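Local structure of glutamate racemase (Campylobacter jejuni, 3UHF) at residues L200-T205 with T222-S227; T195-L200 with K216-K221; K133-I138 with Q156-I161; Y114-A119 with D229-F234; G176-D181 with P208-S213. The protein belongs to the Asp/Glu/hydantoin racemase family of two-sheet alpha/beta proteins and holds D-glutamic acid in a pocket of this model. All coordinates share one frame; numbering follows the deposited sequence.

Interaction 1 of 5, residues L200-T205 with T222-S227; sequences LILACT and TKLIHS. With DGL (D-glutamic acid), chain C.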
# COMPACT_ATOMS: atom_id res chain seq x y z
N LEU A 200 0.77 14.64 4.08
CA LEU A 200 -0.36 13.73 4.32
C LEU A 200 0.07 12.34 3.86
O LEU A 200 0.32 12.13 2.67
CB LEU A 200 -1.56 14.19 3.51
CG LEU A 200 -2.81 13.30 3.53
CD1 LEU A 200 -3.36 13.20 4.93
CD2 LEU A 200 -3.85 13.87 2.58
N ILE A 201 0.21 11.41 4.79
CA ILE A 201 0.58 10.06 4.39
C ILE A 201 -0.67 9.30 3.97
O ILE A 201 -1.60 9.10 4.76
CB ILE A 201 1.31 9.28 5.50
CG1 ILE A 201 2.54 10.08 6.00
CG2 ILE A 201 1.78 7.95 4.94
CD1 ILE A 201 3.38 9.34 7.05
N LEU A 202 -0.70 8.88 2.71
CA LEU A 202 -1.83 8.10 2.21
C LEU A 202 -1.61 6.65 2.62
O LEU A 202 -1.20 5.80 1.81
CB LEU A 202 -1.91 8.21 0.69
CG LEU A 202 -2.04 9.64 0.15
CD1 LEU A 202 -2.04 9.64 -1.36
CD2 LEU A 202 -3.32 10.31 0.67
N ALA A 203 -1.85 6.37 3.90
CA ALA A 203 -1.46 5.10 4.49
C ALA A 203 -2.52 4.03 4.30
O ALA A 203 -2.87 3.30 5.24
CB ALA A 203 -1.15 5.29 5.99
N CYS A 204 -3.02 3.91 3.07
CA CYS A 204 -4.03 2.92 2.72
C CYS A 204 -4.01 2.76 1.20
O CYS A 204 -3.90 3.76 0.47
CB CYS A 204 -5.40 3.38 3.19
SG CYS A 204 -6.79 2.29 2.71
N THR A 205 -4.09 1.52 0.73
CA THR A 205 -3.96 1.23 -0.69
C THR A 205 -4.97 2.02 -1.54
O THR A 205 -4.69 2.36 -2.69
CB THR A 205 -4.18 -0.27 -0.99
OG1 THR A 205 -5.41 -0.70 -0.38
CG2 THR A 205 -3.03 -1.11 -0.44
N THR A 222 0.30 21.13 1.40
CA THR A 222 0.32 19.75 1.84
C THR A 222 0.91 18.80 0.79
O THR A 222 0.36 18.64 -0.29
CB THR A 222 -1.09 19.27 2.20
OG1 THR A 222 -1.58 20.05 3.29
CG2 THR A 222 -1.06 17.82 2.61
N LYS A 223 2.03 18.17 1.12
CA LYS A 223 2.62 17.16 0.25
C LYS A 223 1.99 15.80 0.50
O LYS A 223 1.91 15.35 1.64
CB LYS A 223 4.13 17.09 0.46
CG LYS A 223 4.86 18.38 0.13
CD LYS A 223 6.36 18.24 0.37
CE LYS A 223 7.12 19.45 -0.14
NZ LYS A 223 8.58 19.15 -0.22
N LEU A 224 1.54 15.13 -0.56
CA LEU A 224 0.94 13.81 -0.40
C LEU A 224 2.02 12.74 -0.52
O LEU A 224 2.83 12.78 -1.45
CB LEU A 224 -0.18 13.57 -1.43
CG LEU A 224 -1.58 14.08 -1.09
CD1 LEU A 224 -1.56 15.58 -0.86
CD2 LEU A 224 -2.54 13.75 -2.22
N ILE A 225 2.04 11.81 0.43
CA ILE A 225 2.98 10.70 0.41
C ILE A 225 2.28 9.44 -0.08
O ILE A 225 1.39 8.93 0.59
CB ILE A 225 3.60 10.45 1.81
CG1 ILE A 225 4.13 11.76 2.41
CG2 ILE A 225 4.68 9.39 1.73
CD1 ILE A 225 5.22 12.45 1.59
N HIS A 226 2.68 8.95 -1.25
CA HIS A 226 2.03 7.80 -1.90
C HIS A 226 2.80 6.53 -1.50
O HIS A 226 4.02 6.47 -1.65
CB HIS A 226 2.09 8.08 -3.41
CG HIS A 226 1.39 7.08 -4.28
ND1 HIS A 226 1.82 5.78 -4.42
CD2 HIS A 226 0.33 7.22 -5.11
CE1 HIS A 226 1.03 5.15 -5.28
NE2 HIS A 226 0.13 6.01 -5.73
N SER A 227 2.10 5.53 -0.95
CA SER A 227 2.75 4.32 -0.43
C SER A 227 3.43 3.50 -1.52
O SER A 227 4.47 2.87 -1.29
CB SER A 227 1.75 3.45 0.35
OG SER A 227 1.37 4.08 1.56
N DGL C . -5.72 -2.72 1.72
CA DGL C . -6.17 -2.03 2.93
C DGL C . -5.11 -1.06 3.41
O DGL C . -4.22 -0.66 2.65
CB DGL C . -7.47 -1.26 2.66
CG DGL C . -8.67 -2.17 2.42
CD DGL C . -8.92 -3.06 3.62
OE1 DGL C . -8.59 -4.26 3.55
OE2 DGL C . -9.41 -2.54 4.65
OXT DGL C . -5.14 -0.64 4.56
O HOH W 1 -0.77 5.24 -0.91
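Leu-202 O gathers donors where the two strands part. Water 1 donates to Leu-202 O at 2.8 Å and accepts from Ser-227 N, linking the two chains where direct backbone pairing stops; Ser-227 OG also lies 3.1 Å from Leu-202 O, though its proton has another acceptor within reach. Behind this fork, strands 199-202 and 223-226 run parallel, the two strands of a beta-alpha-beta unit whose helix is 211-218. Lys-223 O takes the N-H of Leu-200, Leu-200 O takes that of Ile-225 at 2.8 Å (N-H...O 173°), and Ile-225 O receives Leu-202 N in its carbonyl plane. Leu-202 CB lies 3.4 Å from Ile-225 O; CG anti to the carbonyl carbon (chi1 -57°) and an extended chi2 (177°) bring CD1 to 4.2 Å from Leu-224 CD2, on the face where Leu-214 of helix 211-218 packs. Ile-201 and Ile-225 occupy the other face, against helix 117-128. At the end of the ladder, inverse gamma turns centred on Leu-202 and Ala-203 carry the chain into the ligand pocket. There Thr-205 N donates to O of D-glutamic acid at 2.9 Å, the ligand N donates to Thr-205 OG1, and Cys-204 SG sits 3.6 Å from the ligand CB.

Interaction 2 of 5, residues T195-L200 with K216-K221; sequences TTPDAL and KYFGDK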
# COMPACT_ATOMS: atom_id res chain seq x y z
N THR A 195 -5.80 20.59 11.76
CA THR A 195 -4.89 21.58 11.21
C THR A 195 -4.35 21.07 9.87
O THR A 195 -4.23 19.86 9.68
CB THR A 195 -3.73 21.89 12.17
OG1 THR A 195 -3.17 20.67 12.66
CG2 THR A 195 -4.24 22.71 13.36
N THR A 196 -4.05 21.98 8.96
CA THR A 196 -3.54 21.60 7.65
C THR A 196 -2.11 21.09 7.76
O THR A 196 -1.24 21.78 8.28
CB THR A 196 -3.58 22.79 6.68
OG1 THR A 196 -4.93 23.24 6.54
CG2 THR A 196 -3.04 22.38 5.31
N PRO A 197 -1.86 19.86 7.28
CA PRO A 197 -0.53 19.28 7.49
C PRO A 197 0.47 19.65 6.41
O PRO A 197 0.10 20.03 5.30
CB PRO A 197 -0.82 17.78 7.46
CG PRO A 197 -1.95 17.66 6.50
CD PRO A 197 -2.81 18.89 6.70
N ASP A 198 1.76 19.56 6.74
CA ASP A 198 2.80 19.72 5.74
C ASP A 198 2.94 18.48 4.88
O ASP A 198 3.31 18.56 3.71
CB ASP A 198 4.13 20.08 6.42
CG ASP A 198 4.06 21.40 7.16
OD1 ASP A 198 3.96 22.44 6.48
OD2 ASP A 198 4.10 21.40 8.41
N ALA A 199 2.64 17.32 5.47
CA ALA A 199 2.62 16.07 4.72
C ALA A 199 1.40 15.23 5.09
O ALA A 199 1.05 15.11 6.27
CB ALA A 199 3.88 15.26 4.96
N LEU A 200 0.77 14.64 4.08
CA LEU A 200 -0.36 13.73 4.32
C LEU A 200 0.07 12.34 3.86
O LEU A 200 0.32 12.13 2.67
CB LEU A 200 -1.56 14.19 3.51
CG LEU A 200 -2.81 13.30 3.53
CD1 LEU A 200 -3.36 13.20 4.93
CD2 LEU A 200 -3.85 13.87 2.58
N LYS A 216 -6.78 19.04 -3.31
CA LYS A 216 -7.62 20.22 -3.47
C LYS A 216 -8.21 20.65 -2.13
O LYS A 216 -8.30 21.84 -1.83
CB LYS A 216 -8.71 19.97 -4.50
CG LYS A 216 -9.64 21.15 -4.73
CD LYS A 216 -10.74 20.79 -5.73
CE LYS A 216 -11.78 21.90 -5.85
NZ LYS A 216 -11.17 23.19 -6.28
N TYR A 217 -8.58 19.67 -1.30
CA TYR A 217 -9.14 19.96 0.02
C TYR A 217 -8.13 20.68 0.91
O TYR A 217 -8.44 21.70 1.52
CB TYR A 217 -9.61 18.66 0.72
CG TYR A 217 -10.27 18.92 2.06
CD1 TYR A 217 -11.62 19.27 2.14
CD2 TYR A 217 -9.55 18.84 3.25
CE1 TYR A 217 -12.23 19.52 3.35
CE2 TYR A 217 -10.15 19.10 4.48
CZ TYR A 217 -11.50 19.43 4.52
OH TYR A 217 -12.11 19.69 5.72
N PHE A 218 -6.91 20.16 0.96
CA PHE A 218 -5.91 20.71 1.87
C PHE A 218 -5.13 21.90 1.31
O PHE A 218 -4.68 22.77 2.07
CB PHE A 218 -4.96 19.61 2.35
CG PHE A 218 -5.56 18.69 3.38
CD1 PHE A 218 -5.87 19.17 4.65
CD2 PHE A 218 -5.80 17.35 3.10
CE1 PHE A 218 -6.40 18.33 5.62
CE2 PHE A 218 -6.33 16.51 4.05
CZ PHE A 218 -6.63 16.99 5.32
N GLY A 219 -4.99 21.95 -0.01
CA GLY A 219 -4.27 23.05 -0.64
C GLY A 219 -2.80 22.72 -0.87
O GLY A 219 -2.32 21.66 -0.47
N ASP A 220 -2.08 23.64 -1.49
CA ASP A 220 -0.74 23.33 -2.00
C ASP A 220 0.36 23.29 -0.93
O ASP A 220 1.52 23.03 -1.25
CB ASP A 220 -0.35 24.28 -3.14
CG ASP A 220 -0.56 25.74 -2.78
OD1 ASP A 220 -0.70 26.04 -1.57
OD2 ASP A 220 -0.57 26.58 -3.70
N LYS A 221 0.02 23.54 0.33
CA LYS A 221 1.03 23.45 1.37
C LYS A 221 1.23 21.99 1.80
O LYS A 221 2.21 21.65 2.46
CB LYS A 221 0.67 24.33 2.57
CG LYS A 221 0.01 23.61 3.73
CD LYS A 221 0.94 23.51 4.94
CE LYS A 221 0.39 24.31 6.13
NZ LYS A 221 1.18 24.07 7.37
O HOH W 2 4.22 22.77 3.89
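Phe-218, in the last turn of helix 211-218, takes one apolar neighbour of the 195-200 segment near CD1 and another near CE2. Pro-197 CD meets CD1 of Phe-218 at 3.7 Å, while Leu-200 CD2 reaches Phe-218 CE2 at 3.9 Å; both neighbours come in obliquely, their side chains crossing the phenyl group at about a right angle. Over the centre of one ring face lies CD2 of Tyr-217, and the ring of Phe-191 also meets Phe-218. Gly-219 then breaks the helix with a positive phi of 94°, and the chain swings round to Lys-221. That lysine is bent at chi2 (110°) and chi3 (115°) and folds back over the loop: its CG rests 3.6 Å from Thr-196 CG2, and its amine ends between two oxygens. The NZ makes a salt bridge with Asp-198 OD1 at 3.3 Å, weak as a hydrogen bond, and a further weak bond to Thr-196 O at 3.5 Å, so the grip on this exposed amine is loose. Water 2 is tighter, donating to Asp-198 OD1 at 2.6 Å and to Lys-221 O at 2.7 Å. The other carboxylate oxygen, Asp-198 OD2, is taken by the backbone N of Glu-134. Together these contacts join the start of strand 199-202 to the end of its helix within the beta-alpha-beta unit, just before the chain enters strand 223-226.

Interaction 3 of 5, residues K133-I138 with Q156-I161; sequences KEILVI and QGYTNI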
# COMPACT_ATOMS: atom_id res chain seq x y z
N LYS A 133 7.92 19.75 11.25
CA LYS A 133 6.80 19.85 10.32
C LYS A 133 5.63 18.96 10.74
O LYS A 133 5.80 17.95 11.42
CB LYS A 133 7.24 19.53 8.90
CG LYS A 133 8.17 20.58 8.29
CD LYS A 133 7.46 21.91 8.16
CE LYS A 133 8.43 23.01 7.76
NZ LYS A 133 9.10 22.69 6.46
N GLU A 134 4.43 19.35 10.31
CA GLU A 134 3.19 18.66 10.66
C GLU A 134 2.90 17.48 9.74
O GLU A 134 2.92 17.62 8.52
CB GLU A 134 2.02 19.64 10.55
CG GLU A 134 2.22 20.95 11.28
CD GLU A 134 1.58 20.95 12.65
OE1 GLU A 134 0.79 20.02 12.94
OE2 GLU A 134 1.88 21.86 13.45
N ILE A 135 2.61 16.33 10.33
CA ILE A 135 2.23 15.16 9.54
C ILE A 135 0.81 14.71 9.91
O ILE A 135 0.46 14.61 11.08
CB ILE A 135 3.17 13.97 9.82
CG1 ILE A 135 4.61 14.34 9.49
CG2 ILE A 135 2.74 12.71 9.03
CD1 ILE A 135 5.60 13.28 9.90
N LEU A 136 0.01 14.43 8.89
CA LEU A 136 -1.28 13.77 9.10
C LEU A 136 -1.20 12.39 8.46
O LEU A 136 -0.88 12.26 7.27
CB LEU A 136 -2.42 14.59 8.47
CG LEU A 136 -3.77 13.86 8.44
CD1 LEU A 136 -4.17 13.48 9.86
CD2 LEU A 136 -4.82 14.76 7.78
N VAL A 137 -1.44 11.35 9.25
CA VAL A 137 -1.48 10.00 8.73
C VAL A 137 -2.95 9.60 8.64
O VAL A 137 -3.65 9.68 9.64
CB VAL A 137 -0.79 9.01 9.67
CG1 VAL A 137 -0.85 7.61 9.09
CG2 VAL A 137 0.66 9.45 9.91
N ILE A 138 -3.42 9.22 7.46
CA ILE A 138 -4.80 8.71 7.35
C ILE A 138 -4.76 7.26 6.88
O ILE A 138 -3.94 6.91 6.03
CB ILE A 138 -5.69 9.58 6.42
CG1 ILE A 138 -5.07 9.70 5.02
CG2 ILE A 138 -5.92 10.94 7.08
CD1 ILE A 138 -6.01 10.34 3.96
N GLN A 156 11.84 8.90 15.27
CA GLN A 156 12.69 9.77 14.46
C GLN A 156 12.55 11.24 14.87
O GLN A 156 13.10 12.13 14.24
CB GLN A 156 12.38 9.59 12.96
CG GLN A 156 12.90 8.26 12.40
CD GLN A 156 14.41 8.16 12.44
OE1 GLN A 156 15.13 9.11 12.10
NE2 GLN A 156 14.91 6.99 12.84
N GLY A 157 11.80 11.47 15.94
CA GLY A 157 11.68 12.79 16.51
C GLY A 157 10.56 13.62 15.91
O GLY A 157 10.39 14.78 16.26
N TYR A 158 9.80 13.02 14.99
CA TYR A 158 8.67 13.70 14.36
C TYR A 158 7.46 13.58 15.27
O TYR A 158 6.71 12.61 15.19
CB TYR A 158 8.36 13.10 12.99
CG TYR A 158 9.31 13.57 11.92
CD1 TYR A 158 10.63 13.14 11.90
CD2 TYR A 158 8.89 14.48 10.95
CE1 TYR A 158 11.51 13.60 10.93
CE2 TYR A 158 9.77 14.93 9.98
CZ TYR A 158 11.07 14.49 9.98
OH TYR A 158 11.96 14.93 9.02
N THR A 159 7.27 14.57 16.14
CA THR A 159 6.24 14.48 17.17
C THR A 159 5.00 15.31 16.84
O THR A 159 3.96 15.18 17.49
CB THR A 159 6.78 14.94 18.54
OG1 THR A 159 7.20 16.31 18.45
CG2 THR A 159 7.97 14.09 18.95
N ASN A 160 5.12 16.13 15.80
CA ASN A 160 4.03 16.98 15.34
C ASN A 160 3.12 16.18 14.42
O ASN A 160 3.07 16.42 13.22
CB ASN A 160 4.64 18.16 14.59
CG ASN A 160 3.71 19.34 14.50
OD1 ASN A 160 2.59 19.31 14.99
ND2 ASN A 160 4.19 20.42 13.89
N ILE A 161 2.40 15.22 14.99
CA ILE A 161 1.67 14.27 14.18
C ILE A 161 0.24 14.05 14.62
O ILE A 161 -0.09 14.09 15.81
CB ILE A 161 2.39 12.90 14.13
CG1 ILE A 161 2.52 12.30 15.53
CG2 ILE A 161 3.78 13.02 13.50
CD1 ILE A 161 3.49 11.15 15.61
O HOH W 3 6.70 16.12 13.30
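Asn-160 meets Ile-135 through its backbone: Asn-160 O accepts from Ile-135 N at 2.9 Å, nearly straight at hydrogen (167°). The same oxygen also receives a CA-H contact from Glu-134, while Asn-160 CB sits 3.4 Å from Lys-133 O. Water 3 also joins the two segments, donating to Lys-133 O at 2.8 Å and accepting from Asn-160 N. An inverse gamma turn centred on Asn-160 feeds the chain into strand 161-165, an edge strand of the four-stranded parallel sheet, beside strand 135-139; the parallel bridge pairs Ile-135 with Ile-161. Side by side and pointing the same way, those two isoleucines touch through Ile-135 CB and Ile-161 CG2 at 3.8 Å. Ile-135 stretches further: with CG1 anti to its carbonyl carbon and chi2 extended (173°), its CD1 reaches Tyr-158 CD2 at 3.7 Å, meeting that ring obliquely. Leu-153 of helix 148-155 and Leu-128 of helix 117-128 pack on the same isoleucine. The amide of Asn-160 has its stronger partner in Asn-132 O; its approach to the Glu-134 carboxylate is doubtful, since both side chains were modelled in two conformers, and the ND2 to OE2 bond is weak.

Interaction 4 of 5, residues Y114-A119 with D229-F234; sequences YGVIDA and DAIVEF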
# COMPACT_ATOMS: atom_id res chain seq x y z
N TYR A 114 8.57 -7.40 2.31
CA TYR A 114 8.54 -5.97 2.62
C TYR A 114 7.11 -5.47 2.62
O TYR A 114 6.34 -5.84 1.73
CB TYR A 114 9.33 -5.18 1.59
CG TYR A 114 10.81 -5.50 1.59
CD1 TYR A 114 11.61 -5.10 2.66
CD2 TYR A 114 11.40 -6.20 0.55
CE1 TYR A 114 12.97 -5.40 2.69
CE2 TYR A 114 12.77 -6.50 0.57
CZ TYR A 114 13.53 -6.09 1.64
OH TYR A 114 14.87 -6.38 1.66
N GLY A 115 6.77 -4.64 3.60
CA GLY A 115 5.48 -3.96 3.66
C GLY A 115 5.68 -2.54 3.16
O GLY A 115 6.74 -2.23 2.59
N VAL A 116 4.68 -1.68 3.37
CA VAL A 116 4.73 -0.32 2.84
C VAL A 116 4.86 0.76 3.92
O VAL A 116 4.95 1.94 3.61
CB VAL A 116 3.50 -0.01 1.97
CG1 VAL A 116 3.56 -0.79 0.65
CG2 VAL A 116 2.19 -0.32 2.73
N ILE A 117 4.87 0.36 5.19
CA ILE A 117 4.87 1.36 6.26
C ILE A 117 6.25 2.00 6.46
O ILE A 117 6.35 3.22 6.51
CB ILE A 117 4.33 0.77 7.57
CG1 ILE A 117 2.86 0.37 7.38
CG2 ILE A 117 4.46 1.78 8.70
CD1 ILE A 117 2.23 -0.30 8.58
N ASP A 118 7.29 1.18 6.58
CA ASP A 118 8.65 1.70 6.72
C ASP A 118 8.97 2.62 5.54
O ASP A 118 9.45 3.75 5.72
CB ASP A 118 9.64 0.54 6.82
CG ASP A 118 11.05 0.97 7.19
OD1 ASP A 118 11.32 2.19 7.27
OD2 ASP A 118 11.90 0.07 7.41
N ALA A 119 8.66 2.15 4.34
CA ALA A 119 8.88 2.94 3.14
C ALA A 119 8.16 4.29 3.18
O ALA A 119 8.73 5.31 2.79
CB ALA A 119 8.44 2.15 1.92
N ASP A 229 4.69 4.73 -4.52
CA ASP A 229 5.92 5.43 -4.92
C ASP A 229 6.98 5.28 -3.82
O ASP A 229 8.16 5.15 -4.11
CB ASP A 229 5.65 6.91 -5.18
CG ASP A 229 4.71 7.13 -6.36
OD1 ASP A 229 4.61 6.23 -7.22
OD2 ASP A 229 4.09 8.22 -6.44
N ALA A 230 6.54 5.29 -2.57
CA ALA A 230 7.47 5.14 -1.45
C ALA A 230 8.18 3.79 -1.48
O ALA A 230 9.39 3.71 -1.29
CB ALA A 230 6.74 5.31 -0.11
N ILE A 231 7.42 2.71 -1.69
CA ILE A 231 8.02 1.38 -1.69
C ILE A 231 8.96 1.22 -2.89
O ILE A 231 9.97 0.53 -2.79
CB ILE A 231 6.95 0.24 -1.59
CG1 ILE A 231 7.60 -1.13 -1.34
CG2 ILE A 231 6.12 0.16 -2.86
CD1 ILE A 231 8.44 -1.22 -0.09
N VAL A 232 8.67 1.87 -4.01
CA VAL A 232 9.60 1.82 -5.14
C VAL A 232 10.99 2.35 -4.74
O VAL A 232 12.01 1.71 -4.99
CB VAL A 232 9.09 2.58 -6.38
CG1 VAL A 232 10.21 2.76 -7.40
CG2 VAL A 232 7.90 1.86 -7.02
N GLU A 233 11.02 3.51 -4.09
CA GLU A 233 12.30 4.11 -3.71
C GLU A 233 13.02 3.25 -2.67
O GLU A 233 14.24 3.07 -2.70
CB GLU A 233 12.08 5.52 -3.17
CG GLU A 233 11.46 6.45 -4.19
CD GLU A 233 12.30 6.54 -5.46
OE1 GLU A 233 13.50 6.89 -5.36
OE2 GLU A 233 11.77 6.23 -6.56
N PHE A 234 12.23 2.72 -1.73
CA PHE A 234 12.71 1.82 -0.69
C PHE A 234 13.37 0.57 -1.27
O PHE A 234 14.45 0.17 -0.83
CB PHE A 234 11.50 1.46 0.20
CG PHE A 234 11.81 0.52 1.34
CD1 PHE A 234 11.98 1.00 2.63
CD2 PHE A 234 11.87 -0.85 1.12
CE1 PHE A 234 12.23 0.13 3.68
CE2 PHE A 234 12.13 -1.72 2.17
CZ PHE A 234 12.31 -1.22 3.45
O HOH W 4 10.65 5.20 0.71
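Phe-234 lies against Ala-119, with 3.6 Å between Phe-234 CB and Ala-119 CB. The first torsion of the phenylalanine (chi1 179°, CG opposite the backbone N) swings its ring past the alanine towards Tyr-114. There the two rings form an offset edge-to-face pair, the Phe-234 edge directed at the Tyr-114 face, centroids 5.5 Å apart and planes at 70°; the closest atoms are Phe-234 CE2 and Tyr-114 CD1 at 3.5 Å. Asp-118 OD2 also lies at the phenyl edge, 3.7 Å from Phe-234 CE1. One helical turn back, Ile-231 sends CD1 to within 3.3 Å of Gly-115 O and also touches Ala-119 CB with it, while its CB faces Val-116 CG1. Ala-230 CB rests 3.5 Å from Ala-119 O. That carbonyl and Ala-230 O each accept a proton of water 4, at 2.8 Å apiece, clasping the two helices. The contact lies where the chain passes between the sheets of this two-sheet alpha/beta fold: strand 113-114 is an edge of the five-stranded sheet and helix 117-128 leads to the four-stranded one, from which helix 227-238 returns. Further out, Tyr-114 OH bonds to Glu-239 OE2, Ser-98 OG accepts from Val-116 N, and Val-39 of helix 37-45 packs on Ile-231. The Val-116 side chain is about 6 Å from the bound D-glutamic acid, nearest atoms.

Interaction 5 of 5, residues G176-D181 with P208-S213; sequences GIFEGD and PLLGRS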
# COMPACT_ATOMS: atom_id res chain seq x y z
N GLY A 176 -16.35 3.85 -6.68
CA GLY A 176 -15.91 4.75 -7.73
C GLY A 176 -16.11 6.23 -7.43
O GLY A 176 -16.15 7.05 -8.35
N ILE A 177 -16.23 6.57 -6.16
CA ILE A 177 -16.44 7.97 -5.77
C ILE A 177 -15.11 8.67 -5.51
O ILE A 177 -14.52 8.48 -4.45
CB ILE A 177 -17.34 8.06 -4.52
CG1 ILE A 177 -18.68 7.37 -4.78
CG2 ILE A 177 -17.59 9.52 -4.14
CD1 ILE A 177 -19.50 7.15 -3.52
N PHE A 178 -14.64 9.46 -6.47
CA PHE A 178 -13.29 10.05 -6.36
C PHE A 178 -13.32 11.57 -6.22
O PHE A 178 -12.27 12.20 -6.06
CB PHE A 178 -12.45 9.68 -7.58
CG PHE A 178 -12.41 8.21 -7.88
CD1 PHE A 178 -12.30 7.27 -6.86
CD2 PHE A 178 -12.48 7.76 -9.19
CE1 PHE A 178 -12.26 5.92 -7.14
CE2 PHE A 178 -12.44 6.40 -9.47
CZ PHE A 178 -12.33 5.48 -8.45
N GLU A 179 -14.51 12.15 -6.31
CA GLU A 179 -14.69 13.59 -6.22
C GLU A 179 -16.17 13.86 -6.02
O GLU A 179 -16.97 12.93 -5.97
CB GLU A 179 -14.22 14.27 -7.50
CG GLU A 179 -14.99 13.81 -8.73
CD GLU A 179 -14.51 14.47 -10.00
OE1 GLU A 179 -14.05 15.62 -9.95
OE2 GLU A 179 -14.59 13.82 -11.07
N GLY A 180 -16.53 15.13 -5.91
CA GLY A 180 -17.93 15.51 -5.80
C GLY A 180 -18.39 15.85 -4.39
O GLY A 180 -17.61 15.78 -3.45
N ASP A 181 -19.67 16.19 -4.27
CA ASP A 181 -20.24 16.69 -3.02
C ASP A 181 -20.21 15.68 -1.88
O ASP A 181 -19.99 16.03 -0.72
CB ASP A 181 -21.70 17.14 -3.23
CG ASP A 181 -21.82 18.41 -4.06
OD1 ASP A 181 -20.81 19.10 -4.27
OD2 ASP A 181 -22.96 18.72 -4.49
N PRO A 208 -4.68 6.67 -2.90
CA PRO A 208 -4.23 7.44 -4.07
C PRO A 208 -5.35 7.80 -5.04
O PRO A 208 -5.24 8.79 -5.77
CB PRO A 208 -3.21 6.49 -4.73
CG PRO A 208 -2.58 5.79 -3.58
CD PRO A 208 -3.77 5.53 -2.62
N LEU A 209 -6.44 7.03 -5.05
CA LEU A 209 -7.55 7.31 -5.96
C LEU A 209 -8.25 8.61 -5.56
O LEU A 209 -8.98 9.21 -6.35
CB LEU A 209 -8.56 6.15 -5.96
CG LEU A 209 -8.26 4.90 -6.81
CD1 LEU A 209 -8.24 5.22 -8.29
CD2 LEU A 209 -6.96 4.22 -6.37
N LEU A 210 -8.03 9.04 -4.31
CA LEU A 210 -8.61 10.26 -3.78
C LEU A 210 -7.59 11.39 -3.71
O LEU A 210 -7.86 12.45 -3.15
CB LEU A 210 -9.13 10.01 -2.36
CG LEU A 210 -10.17 8.90 -2.21
CD1 LEU A 210 -10.66 8.83 -0.78
CD2 LEU A 210 -11.35 9.11 -3.16
N GLY A 211 -6.40 11.15 -4.25
CA GLY A 211 -5.32 12.10 -4.08
C GLY A 211 -5.62 13.49 -4.63
O GLY A 211 -5.32 14.49 -3.98
N ARG A 212 -6.19 13.56 -5.83
CA ARG A 212 -6.51 14.86 -6.41
C ARG A 212 -7.49 15.62 -5.53
O ARG A 212 -7.32 16.82 -5.27
CB ARG A 212 -7.06 14.70 -7.83
CG ARG A 212 -7.36 16.02 -8.53
CD ARG A 212 -7.95 15.81 -9.92
NE ARG A 212 -9.25 15.16 -9.86
CZ ARG A 212 -9.46 13.87 -10.10
NH1 ARG A 212 -10.68 13.36 -10.01
NH2 ARG A 212 -8.44 13.08 -10.43
N SER A 213 -8.51 14.92 -5.05
CA SER A 213 -9.51 15.53 -4.18
C SER A 213 -8.93 15.93 -2.82
O SER A 213 -9.25 16.99 -2.30
CB SER A 213 -10.71 14.60 -4.01
OG SER A 213 -11.49 14.59 -5.19
O HOH W 5 -9.42 12.28 -6.41
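Phe-178 and Leu-209 lie side by side and point the same way, so the leucine runs along one face of the phenyl ring: Leu-209 CB is 3.9 Å from Phe-178 CE1, and Leu-209 CD1 stands over that face. On the opposite face, Gly-176 O sits 3.7 Å above the plane of the Phe-178 ring, over its centre. Leu-210 approaches differently, its CD2 coming in at the ring edge, 4.2 Å from Phe-178 CD1, and also reaching Ile-177 O. A chi1 of -74° sets Ser-213 OG beside its own backbone N, where it meets Phe-178 O at 2.7 Å, donating in the carbonyl plane on a lone pair. Near this bond water 5 accepts from Ser-213 N at 3.1 Å and lies close to both Phe-178 O and Leu-209 O, with more acceptors in reach than it has protons. Nearer the solvent, the Glu-179 carboxylate and Arg-212 guanidinium planes stand 68° apart; with Glu-179 OE1 4.1 Å from Arg-212 NH1 they fall short of a salt bridge, although their charges probably still attract. Val-173 of helix 169-174 touches Phe-178, Leu-209 and Leu-210. The contact thus ties a loop opened at Gly-176 by a Schellman motif to the 3-10 turn that leads into helix 211-218 and to that helix's first turn, the helix connecting strands 199-202 and 223-226 in a beta-alpha-beta unit.

From the N terminus, interaction 4 opens first, at 114-119, and closes last, at 229-234, so the long loop it closes holds the other four and its segments lie at the two passages between the sheets. Interaction 3 comes next, a short loop closed before interactions 5, 2 and 1 open, and sets edge strand 161-165 beside 135-139. Interactions 5, 2 and 1 then open in that order and close in that order, each crossing the other two. Interaction 5 ties the loop at 176-181 to the start of helix 211-218, interaction 2 ties that helix's end to the loop before strand 199-202, and interaction 1 pairs that strand with 223-226. Interactions 1 and 2 share Leu-200.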